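Local structure of purine nucleosidase, (IunH-1) (Sulfolobus solfataricus, 3T8J) at residues G149-I154 with I291-N296; I174-G179 with V259-T264; D275-D278 with S284-P287. The protein is a purine nucleosidase by name, a member of the nucleosidase clan with an alpha/beta fold round a mixed central sheet, and holds a sodium ion. One frame throughout, in Å; residues are numbered along the deposited sequence. Where two conformers were deposited one is given.

Contact 1 of 3, residues G149-I154 with I291-N296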
loop_
_atom_site.group_PDB
_atom_site.type_symbol
_atom_site.label_atom_id
_atom_site.label_comp_id
_atom_site.label_asym_id
_atom_site.label_seq_id
_atom_site.Cartn_x
_atom_site.Cartn_y
_atom_site.Cartn_z
ATOM N N GLY A 149 7.550 -2.713 19.824
ATOM C CA GLY A 149 6.396 -3.389 19.306
ATOM C C GLY A 149 5.171 -3.390 20.192
ATOM O O GLY A 149 5.208 -3.002 21.376
ATOM N N ALA A 150 4.082 -3.838 19.588
ATOM C CA ALA A 150 2.805 -4.059 20.260
ATOM C C ALA A 150 2.218 -5.328 19.651
ATOM O O ALA A 150 1.747 -5.351 18.512
ATOM C CB ALA A 150 1.879 -2.838 20.101
ATOM N N VAL A 151 2.316 -6.408 20.405
ATOM C CA VAL A 151 2.013 -7.738 19.861
ATOM C C VAL A 151 0.549 -8.090 19.986
ATOM O O VAL A 151 0.121 -9.150 19.499
ATOM C CB VAL A 151 2.930 -8.806 20.466
ATOM C CG1 VAL A 151 4.398 -8.462 20.141
ATOM C CG2 VAL A 151 2.721 -8.915 21.972
ATOM N N PHE A 152 -0.240 -7.233 20.644
ATOM C CA PHE A 152 -1.697 -7.341 20.619
ATOM C C PHE A 152 -2.306 -6.081 19.976
ATOM O O PHE A 152 -3.489 -5.790 20.121
ATOM C CB PHE A 152 -2.209 -7.523 22.042
ATOM C CG PHE A 152 -1.698 -8.759 22.717
ATOM C CD1 PHE A 152 -2.167 -10.006 22.340
ATOM C CD2 PHE A 152 -0.751 -8.681 23.730
ATOM C CE1 PHE A 152 -1.677 -11.154 22.960
ATOM C CE2 PHE A 152 -0.270 -9.819 24.348
ATOM C CZ PHE A 152 -0.724 -11.037 23.972
ATOM N N GLY A 153 -1.485 -5.341 19.240
ATOM C CA GLY A 153 -1.943 -4.107 18.608
ATOM C C GLY A 153 -2.438 -3.027 19.561
ATOM O O GLY A 153 -3.299 -2.247 19.165
ATOM N N ILE A 154 -1.948 -2.999 20.807
ATOM C CA ILE A 154 -2.289 -1.955 21.778
ATOM C C ILE A 154 -1.072 -1.032 21.803
ATOM O O ILE A 154 -0.112 -1.258 22.554
ATOM C CB ILE A 154 -2.603 -2.502 23.189
ATOM C CG1 ILE A 154 -3.778 -3.486 23.153
ATOM C CG2 ILE A 154 -2.863 -1.333 24.151
ATOM C CD1 ILE A 154 -5.022 -2.977 22.498
ATOM N N ILE A 291 9.976 -13.450 21.970
ATOM C CA ILE A 291 9.137 -12.380 22.518
ATOM C C ILE A 291 8.806 -12.676 23.982
ATOM O O ILE A 291 8.404 -13.781 24.332
ATOM C CB ILE A 291 7.829 -12.225 21.698
ATOM C CG1 ILE A 291 8.151 -12.057 20.207
ATOM C CG2 ILE A 291 6.950 -11.102 22.292
ATOM C CD1 ILE A 291 6.883 -11.884 19.287
ATOM N N VAL A 292 8.969 -11.668 24.851
ATOM C CA VAL A 292 8.606 -11.783 26.261
ATOM C C VAL A 292 7.138 -11.404 26.435
ATOM O O VAL A 292 6.725 -10.304 26.048
ATOM C CB VAL A 292 9.496 -10.879 27.138
ATOM C CG1 VAL A 292 9.014 -10.867 28.599
ATOM C CG2 VAL A 292 10.971 -11.326 27.023
ATOM N N TYR A 293 6.345 -12.314 26.995
ATOM C CA TYR A 293 4.907 -12.101 27.174
ATOM C C TYR A 293 4.497 -11.851 28.627
ATOM O O TYR A 293 3.409 -11.327 28.862
ATOM C CB TYR A 293 4.112 -13.289 26.587
ATOM C CG TYR A 293 3.954 -13.234 25.076
ATOM C CD1 TYR A 293 4.853 -13.857 24.203
ATOM C CD2 TYR A 293 2.904 -12.524 24.504
ATOM C CE1 TYR A 293 4.670 -13.783 22.806
ATOM C CE2 TYR A 293 2.726 -12.450 23.118
ATOM C CZ TYR A 293 3.629 -13.067 22.272
ATOM O OH TYR A 293 3.425 -12.962 20.892
ATOM N N GLU A 294 5.338 -12.226 29.595
ATOM C CA GLU A 294 5.065 -12.019 31.025
ATOM C C GLU A 294 6.377 -11.809 31.804
ATOM O O GLU A 294 7.436 -12.318 31.393
ATOM C CB GLU A 294 4.308 -13.228 31.624
ATOM C CG GLU A 294 2.959 -13.585 30.969
ATOM C CD GLU A 294 2.305 -14.831 31.578
ATOM O OE1 GLU A 294 2.509 -15.116 32.783
ATOM O OE2 GLU A 294 1.582 -15.526 30.832
ATOM N N ILE A 295 6.292 -11.064 32.910
ATOM C CA ILE A 295 7.412 -10.860 33.837
ATOM C C ILE A 295 6.963 -11.113 35.287
ATOM O O ILE A 295 5.770 -11.185 35.584
ATOM C CB ILE A 295 8.072 -9.442 33.736
ATOM C CG1 ILE A 295 7.237 -8.366 34.430
ATOM C CG2 ILE A 295 8.331 -9.042 32.268
ATOM C CD1 ILE A 295 7.984 -7.101 34.683
ATOM N N ASN A 296 7.956 -11.273 36.153
ATOM C CA ASN A 296 7.773 -11.296 37.602
ATOM C C ASN A 296 7.931 -9.871 38.126
ATOM O O ASN A 296 9.050 -9.356 38.211
ATOM C CB ASN A 296 8.806 -12.245 38.236
ATOM C CG ASN A 296 8.595 -12.433 39.735
ATOM O OD1 ASN A 296 8.295 -11.487 40.464
ATOM N ND2 ASN A 296 8.756 -13.668 40.201
HETATM O O HOH W 1 1.080 -11.889 19.795
#
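V151 lays its CG2 methyl against the Y293 ring, with V151 CG2 3.7 Å from Y293 CE2; the two side chains meet at a slant. With CG anti to the carbonyl carbon (chi1 -80°), Y293 swings its ring from the strand toward the loop, although its CB does not head there. The same ring carbon receives F152, whose CZ arrives at the edge of the tyrosine ring, near its plane, 3.8 Å from Y293 CE2. The two rings have their centroids 6.0 Å apart and their planes at 68°, an inclined aromatic pair. The other branch of V151 reaches the neighbour two residues back along the strand: V151 CG1 lies 4.3 Å from I291 CG2.

This joins a type I turn, A150 to G153, in the loop after strand 141-147 to strand 289-295, which runs between strands 182-185 and 251-261 of the mixed sheet. No direct hydrogen bond spans the two segments. A water does so instead, donating to V151 O at 2.9 Å and lying 2.8 Å from Y293 OH, in the plane of the phenol ring. Y293 OH also has a weak bond from R257, so the polar end of this largely apolar contact is tied at more than one point. The turn itself is gripped by D188, whose carboxylate takes the backbone N-H groups of V151, F152 and I154, and F152 also packs on F152 of the second subunit.

Contact 2 of 3, residues I174-G179 with V259-T264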
loop_
_atom_site.group_PDB
_atom_site.type_symbol
_atom_site.label_atom_id
_atom_site.label_comp_id
_atom_site.label_asym_id
_atom_site.label_seq_id
_atom_site.Cartn_x
_atom_site.Cartn_y
_atom_site.Cartn_z
ATOM N N ILE A 174 14.849 -3.824 8.543
ATOM C CA ILE A 174 16.234 -4.256 8.271
ATOM C C ILE A 174 16.797 -5.088 9.432
ATOM O O ILE A 174 17.365 -6.168 9.231
ATOM C CB ILE A 174 17.138 -3.023 7.987
ATOM C CG1 ILE A 174 16.757 -2.425 6.641
ATOM C CG2 ILE A 174 18.637 -3.408 8.014
ATOM C CD1 ILE A 174 17.299 -0.961 6.479
ATOM N N VAL A 175 16.599 -4.650 10.658
ATOM C CA VAL A 175 17.144 -5.324 11.832
ATOM C C VAL A 175 16.495 -6.710 12.022
ATOM O O VAL A 175 17.199 -7.687 12.297
ATOM C CB VAL A 175 16.995 -4.423 13.077
ATOM C CG1 VAL A 175 17.184 -5.201 14.374
ATOM C CG2 VAL A 175 18.015 -3.285 12.964
ATOM N N PHE A 176 15.168 -6.770 11.858
ATOM C CA PHE A 176 14.434 -8.020 12.061
ATOM C C PHE A 176 14.676 -9.025 10.946
ATOM O O PHE A 176 14.392 -10.208 11.165
ATOM C CB PHE A 176 12.939 -7.759 12.335
ATOM C CG PHE A 176 12.640 -7.447 13.761
ATOM C CD1 PHE A 176 12.900 -6.183 14.276
ATOM C CD2 PHE A 176 12.088 -8.380 14.601
ATOM C CE1 PHE A 176 12.627 -5.871 15.599
ATOM C CE2 PHE A 176 11.846 -8.087 15.927
ATOM C CZ PHE A 176 12.089 -6.812 16.420
ATOM N N ASN A 177 15.166 -8.580 9.780
ATOM C CA ASN A 177 15.445 -9.467 8.638
ATOM C C ASN A 177 16.924 -9.885 8.561
ATOM O O ASN A 177 17.270 -10.808 7.806
ATOM C CB ASN A 177 15.030 -8.757 7.343
ATOM C CG ASN A 177 15.166 -9.621 6.118
ATOM O OD1 ASN A 177 14.493 -10.641 5.981
ATOM N ND2 ASN A 177 16.042 -9.209 5.207
ATOM N N ALA A 178 17.795 -9.250 9.342
ATOM C CA ALA A 178 19.260 -9.410 9.207
ATOM C C ALA A 178 19.803 -10.753 9.707
ATOM O O ALA A 178 20.843 -11.216 9.218
ATOM C CB ALA A 178 19.993 -8.276 9.918
ATOM N N GLY A 179 19.156 -11.324 10.718
ATOM C CA GLY A 179 19.608 -12.575 11.375
ATOM C C GLY A 179 20.233 -12.428 12.755
ATOM O O GLY A 179 20.907 -13.324 13.233
ATOM N N VAL A 259 8.043 -12.341 13.309
ATOM C CA VAL A 259 7.570 -10.932 13.399
ATOM C C VAL A 259 7.808 -10.233 12.062
ATOM O O VAL A 259 8.936 -10.236 11.549
ATOM C CB VAL A 259 8.319 -10.171 14.479
ATOM C CG1 VAL A 259 7.790 -8.706 14.544
ATOM C CG2 VAL A 259 8.184 -10.854 15.857
ATOM N N VAL A 260 6.739 -9.629 11.507
ATOM C CA VAL A 260 6.820 -8.816 10.306
ATOM C C VAL A 260 6.621 -7.353 10.728
ATOM O O VAL A 260 5.738 -7.107 11.545
ATOM C CB VAL A 260 5.756 -9.178 9.302
ATOM C CG1 VAL A 260 5.805 -8.247 8.088
ATOM C CG2 VAL A 260 5.984 -10.641 8.810
ATOM N N ILE A 261 7.490 -6.473 10.223
ATOM C CA ILE A 261 7.360 -5.021 10.498
ATOM C C ILE A 261 6.620 -4.379 9.342
ATOM O O ILE A 261 7.018 -4.496 8.176
ATOM C CB ILE A 261 8.734 -4.380 10.613
ATOM C CG1 ILE A 261 9.636 -5.092 11.619
ATOM C CG2 ILE A 261 8.580 -2.866 10.942
ATOM C CD1 ILE A 261 9.089 -5.122 13.059
ATOM N N ASP A 262 5.559 -3.640 9.654
ATOM C CA ASP A 262 4.861 -2.828 8.638
ATOM C C ASP A 262 5.644 -1.517 8.420
ATOM O O ASP A 262 5.771 -0.704 9.355
ATOM C CB ASP A 262 3.427 -2.536 9.060
ATOM C CG ASP A 262 2.654 -1.742 8.011
ATOM O OD1 ASP A 262 3.156 -0.696 7.531
ATOM O OD2 ASP A 262 1.512 -2.152 7.677
ATOM N N ASN A 263 6.279 -1.384 7.249
ATOM C CA ASN A 263 7.064 -0.192 6.905
ATOM C C ASN A 263 6.400 0.645 5.816
ATOM O O ASN A 263 7.071 1.338 5.046
ATOM C CB ASN A 263 8.514 -0.548 6.540
ATOM C CG ASN A 263 8.620 -1.281 5.213
ATOM O OD1 ASN A 263 7.733 -2.094 4.860
ATOM N ND2 ASN A 263 9.710 -1.032 4.475
ATOM N N THR A 264 5.071 0.562 5.744
ATOM C CA THR A 264 4.319 1.437 4.865
ATOM C C THR A 264 4.133 2.810 5.513
ATOM O O THR A 264 4.421 2.997 6.691
ATOM C CB THR A 264 2.906 0.868 4.523
ATOM O OG1 THR A 264 2.038 0.996 5.667
ATOM C CG2 THR A 264 2.999 -0.598 4.047
#
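F176 carries this contact: its ring reaches from helix 169-177 to two aliphatic side chains of strand 251-261, touching V259 and I261 at different ring atoms. CG sits anti to the carbonyl carbon (chi1 -84°), and this directs the ring from the helix onto the sheet. I261 comes over one face, its CD1 methyl 4.1 Å above the ring plane and offset toward the rim, where I261 CD1 is 4.1 Å from F176 CD1. The two side chains cross at about a right angle; in the isoleucine CG1 lies anti to the carbonyl carbon, and a bend at the next bond (chi2 -60°) brings CD1 over the ring. V259 approaches with its branch point: V259 CB lies 4.2 Å from F176 CD2, at a slant to the ring.

V259 and I261 alternate with V260 along the strand, so both lean toward the helix while V260 points its CB away and packs on I267 of the second subunit as well as on K173. The contact is therefore a helix laid on one side of the mixed sheet of this alpha/beta fold, with F176 also resting on I182 and M184 of strand 182-185 and on A289 of strand 289-295. Nothing polar passes between the touching side chains, all of them buried. Polar ties lie at the margins: N288 gives its side-chain amide to F176 O and accepts from V259 N, and K173 of the same helix bonds I261 O. Beyond the strand the chain turns at D262, an Asx turn in which D262 OD1 accepts from T264 N at 2.9 Å and, through its syn lone pair, from T264 OG1 at 2.8 Å.

Contact 3 of 3, residues D275-D278 with S284-P287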
loop_
_atom_site.group_PDB
_atom_site.type_symbol
_atom_site.label_atom_id
_atom_site.label_comp_id
_atom_site.label_asym_id
_atom_site.label_seq_id
_atom_site.Cartn_x
_atom_site.Cartn_y
_atom_site.Cartn_z
ATOM N N ASP A 275 3.260 -13.912 13.689
ATOM C CA ASP A 275 2.784 -15.244 13.328
ATOM C C ASP A 275 3.126 -16.180 14.481
ATOM O O ASP A 275 4.310 -16.355 14.817
ATOM C CB ASP A 275 3.430 -15.666 12.005
ATOM C CG ASP A 275 2.823 -16.941 11.407
ATOM O OD1 ASP A 275 2.072 -17.644 12.105
ATOM O OD2 ASP A 275 3.034 -17.152 10.183
ATOM N N ARG A 276 2.091 -16.783 15.067
ATOM C CA ARG A 276 2.197 -17.711 16.193
ATOM C C ARG A 276 2.156 -19.173 15.713
ATOM O O ARG A 276 2.177 -20.110 16.544
ATOM C CB ARG A 276 1.047 -17.472 17.189
ATOM C CG ARG A 276 0.762 -16.000 17.555
ATOM C CD ARG A 276 -0.539 -15.871 18.365
ATOM N NE ARG A 276 -1.679 -16.309 17.569
ATOM C CZ ARG A 276 -2.287 -15.583 16.633
ATOM N NH1 ARG A 276 -1.924 -14.329 16.405
ATOM N NH2 ARG A 276 -3.269 -16.154 15.928
ATOM N N PHE A 277 2.050 -19.376 14.389
ATOM C CA PHE A 277 1.974 -20.710 13.756
ATOM C C PHE A 277 0.690 -21.475 14.129
ATOM O O PHE A 277 0.660 -22.711 14.073
ATOM C CB PHE A 277 3.244 -21.542 14.082
ATOM C CG PHE A 277 4.531 -20.723 14.107
ATOM C CD1 PHE A 277 4.952 -20.020 12.984
ATOM C CD2 PHE A 277 5.306 -20.641 15.252
ATOM C CE1 PHE A 277 6.126 -19.289 12.978
ATOM C CE2 PHE A 277 6.490 -19.894 15.255
ATOM C CZ PHE A 277 6.897 -19.220 14.115
ATOM N N ASP A 278 -0.363 -20.746 14.497
ATOM C CA ASP A 278 -1.644 -21.319 14.940
ATOM C C ASP A 278 -2.846 -20.861 14.100
ATOM O O ASP A 278 -3.995 -21.053 14.494
ATOM C CB ASP A 278 -1.913 -20.974 16.416
ATOM C CG ASP A 278 -2.164 -19.498 16.653
ATOM O OD1 ASP A 278 -2.222 -18.703 15.677
ATOM O OD2 ASP A 278 -2.350 -19.125 17.837
ATOM N N SER A 284 5.435 -17.497 7.512
ATOM C CA SER A 284 6.696 -18.234 7.570
ATOM C C SER A 284 6.665 -19.167 8.762
ATOM O O SER A 284 6.008 -18.872 9.766
ATOM C CB SER A 284 7.911 -17.302 7.710
ATOM O OG SER A 284 9.150 -17.996 7.616
ATOM N N ASP A 285 7.390 -20.277 8.682
ATOM C CA ASP A 285 7.591 -21.128 9.851
ATOM C C ASP A 285 8.930 -20.922 10.545
ATOM O O ASP A 285 9.290 -21.700 11.419
ATOM C CB ASP A 285 7.411 -22.591 9.457
ATOM C CG ASP A 285 5.964 -22.961 9.352
ATOM O OD1 ASP A 285 5.307 -23.069 10.424
ATOM O OD2 ASP A 285 5.471 -23.117 8.205
ATOM N N LYS A 286 9.642 -19.864 10.179
ATOM C CA LYS A 286 10.957 -19.596 10.706
ATOM C C LYS A 286 10.897 -18.427 11.687
ATOM O O LYS A 286 10.767 -17.288 11.258
ATOM C CB LYS A 286 11.909 -19.251 9.561
ATOM C CG LYS A 286 12.022 -20.336 8.507
ATOM C CD LYS A 286 12.721 -19.766 7.273
ATOM C CE LYS A 286 12.888 -20.836 6.215
ATOM N NZ LYS A 286 13.494 -20.235 4.980
ATOM N N PRO A 287 10.972 -18.712 12.986
ATOM C CA PRO A 287 10.966 -17.562 13.910
ATOM C C PRO A 287 12.174 -16.650 13.734
ATOM O O PRO A 287 13.264 -17.096 13.402
ATOM C CB PRO A 287 11.010 -18.204 15.285
ATOM C CG PRO A 287 11.473 -19.592 15.076
ATOM C CD PRO A 287 11.019 -19.990 13.708
#
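F277 has a left-handed backbone (phi 65°, psi 25°), unusual for a residue with a side chain, and it points its ring at the 284-287 segment, edge first against a carbonyl oxygen. S284 O lies in the ring plane, 3.2 Å from F277 CE1. One face of the same ring stands over D275 O, which is 3.8 Å from the plane and above the ring centre, so the phenyl group folds back on its own chain while its edge reaches across. D285 and P287 meet the ring at a slant: F277 CE1 is 3.9 Å from D285 CA, and F277 CZ is 4.2 Å from P287 CD. The D285 side chain slides past the phenylalanine in the reverse direction, its carboxylate plane 27° from that of the ring.

Both segments belong to the connection between strands 272-275 and 289-295, and each is tightened by a side-chain turn. In the Asx turn of D275, OD1 accepts from F277 N at 2.9 Å; with CG anti to the backbone N the carboxylate extends toward 284-287, and its other oxygen, OD2, bonds S282 OG and W283 N. In the ST turn, S284 OG accepts from K286 N at 3.2 Å. R276 is paired with D278 in a salt bridge, R276 NE bonding D278 OD2 nearly in the guanidinium plane, and R276 NH1 reaches P159 O of the second subunit.

The partly negative S284 O faces the C-H edge of the ring, probably a weakly favourable electrostatic contact. The two segments themselves thus meet without hydrogen bonds, while D275, through S282 and W283, ties the start of the loop to the residues leading into 284-287.

In the fold
Contacts 1 and 2 are buried and contact 3 lies at the surface, its centre about 25 Å from the centre of the chain. The first two share one sheet: strands 289-295 and 251-261 are neighbours in it, and the contacts touch where I291 CD1 meets V259 CG2 at 3.8 Å. Contact 1 brings a loop onto the sheet and adds a water bridge to aromatic packing; contact 2 lays a helix on it and is purely apolar between its two segments. Contact 3 joins two parts of the connection leading into strand 289-295, near the segment 291-296, and mixes ring packing with carbonyl and carboxylate groups. All three also touch the second subunit.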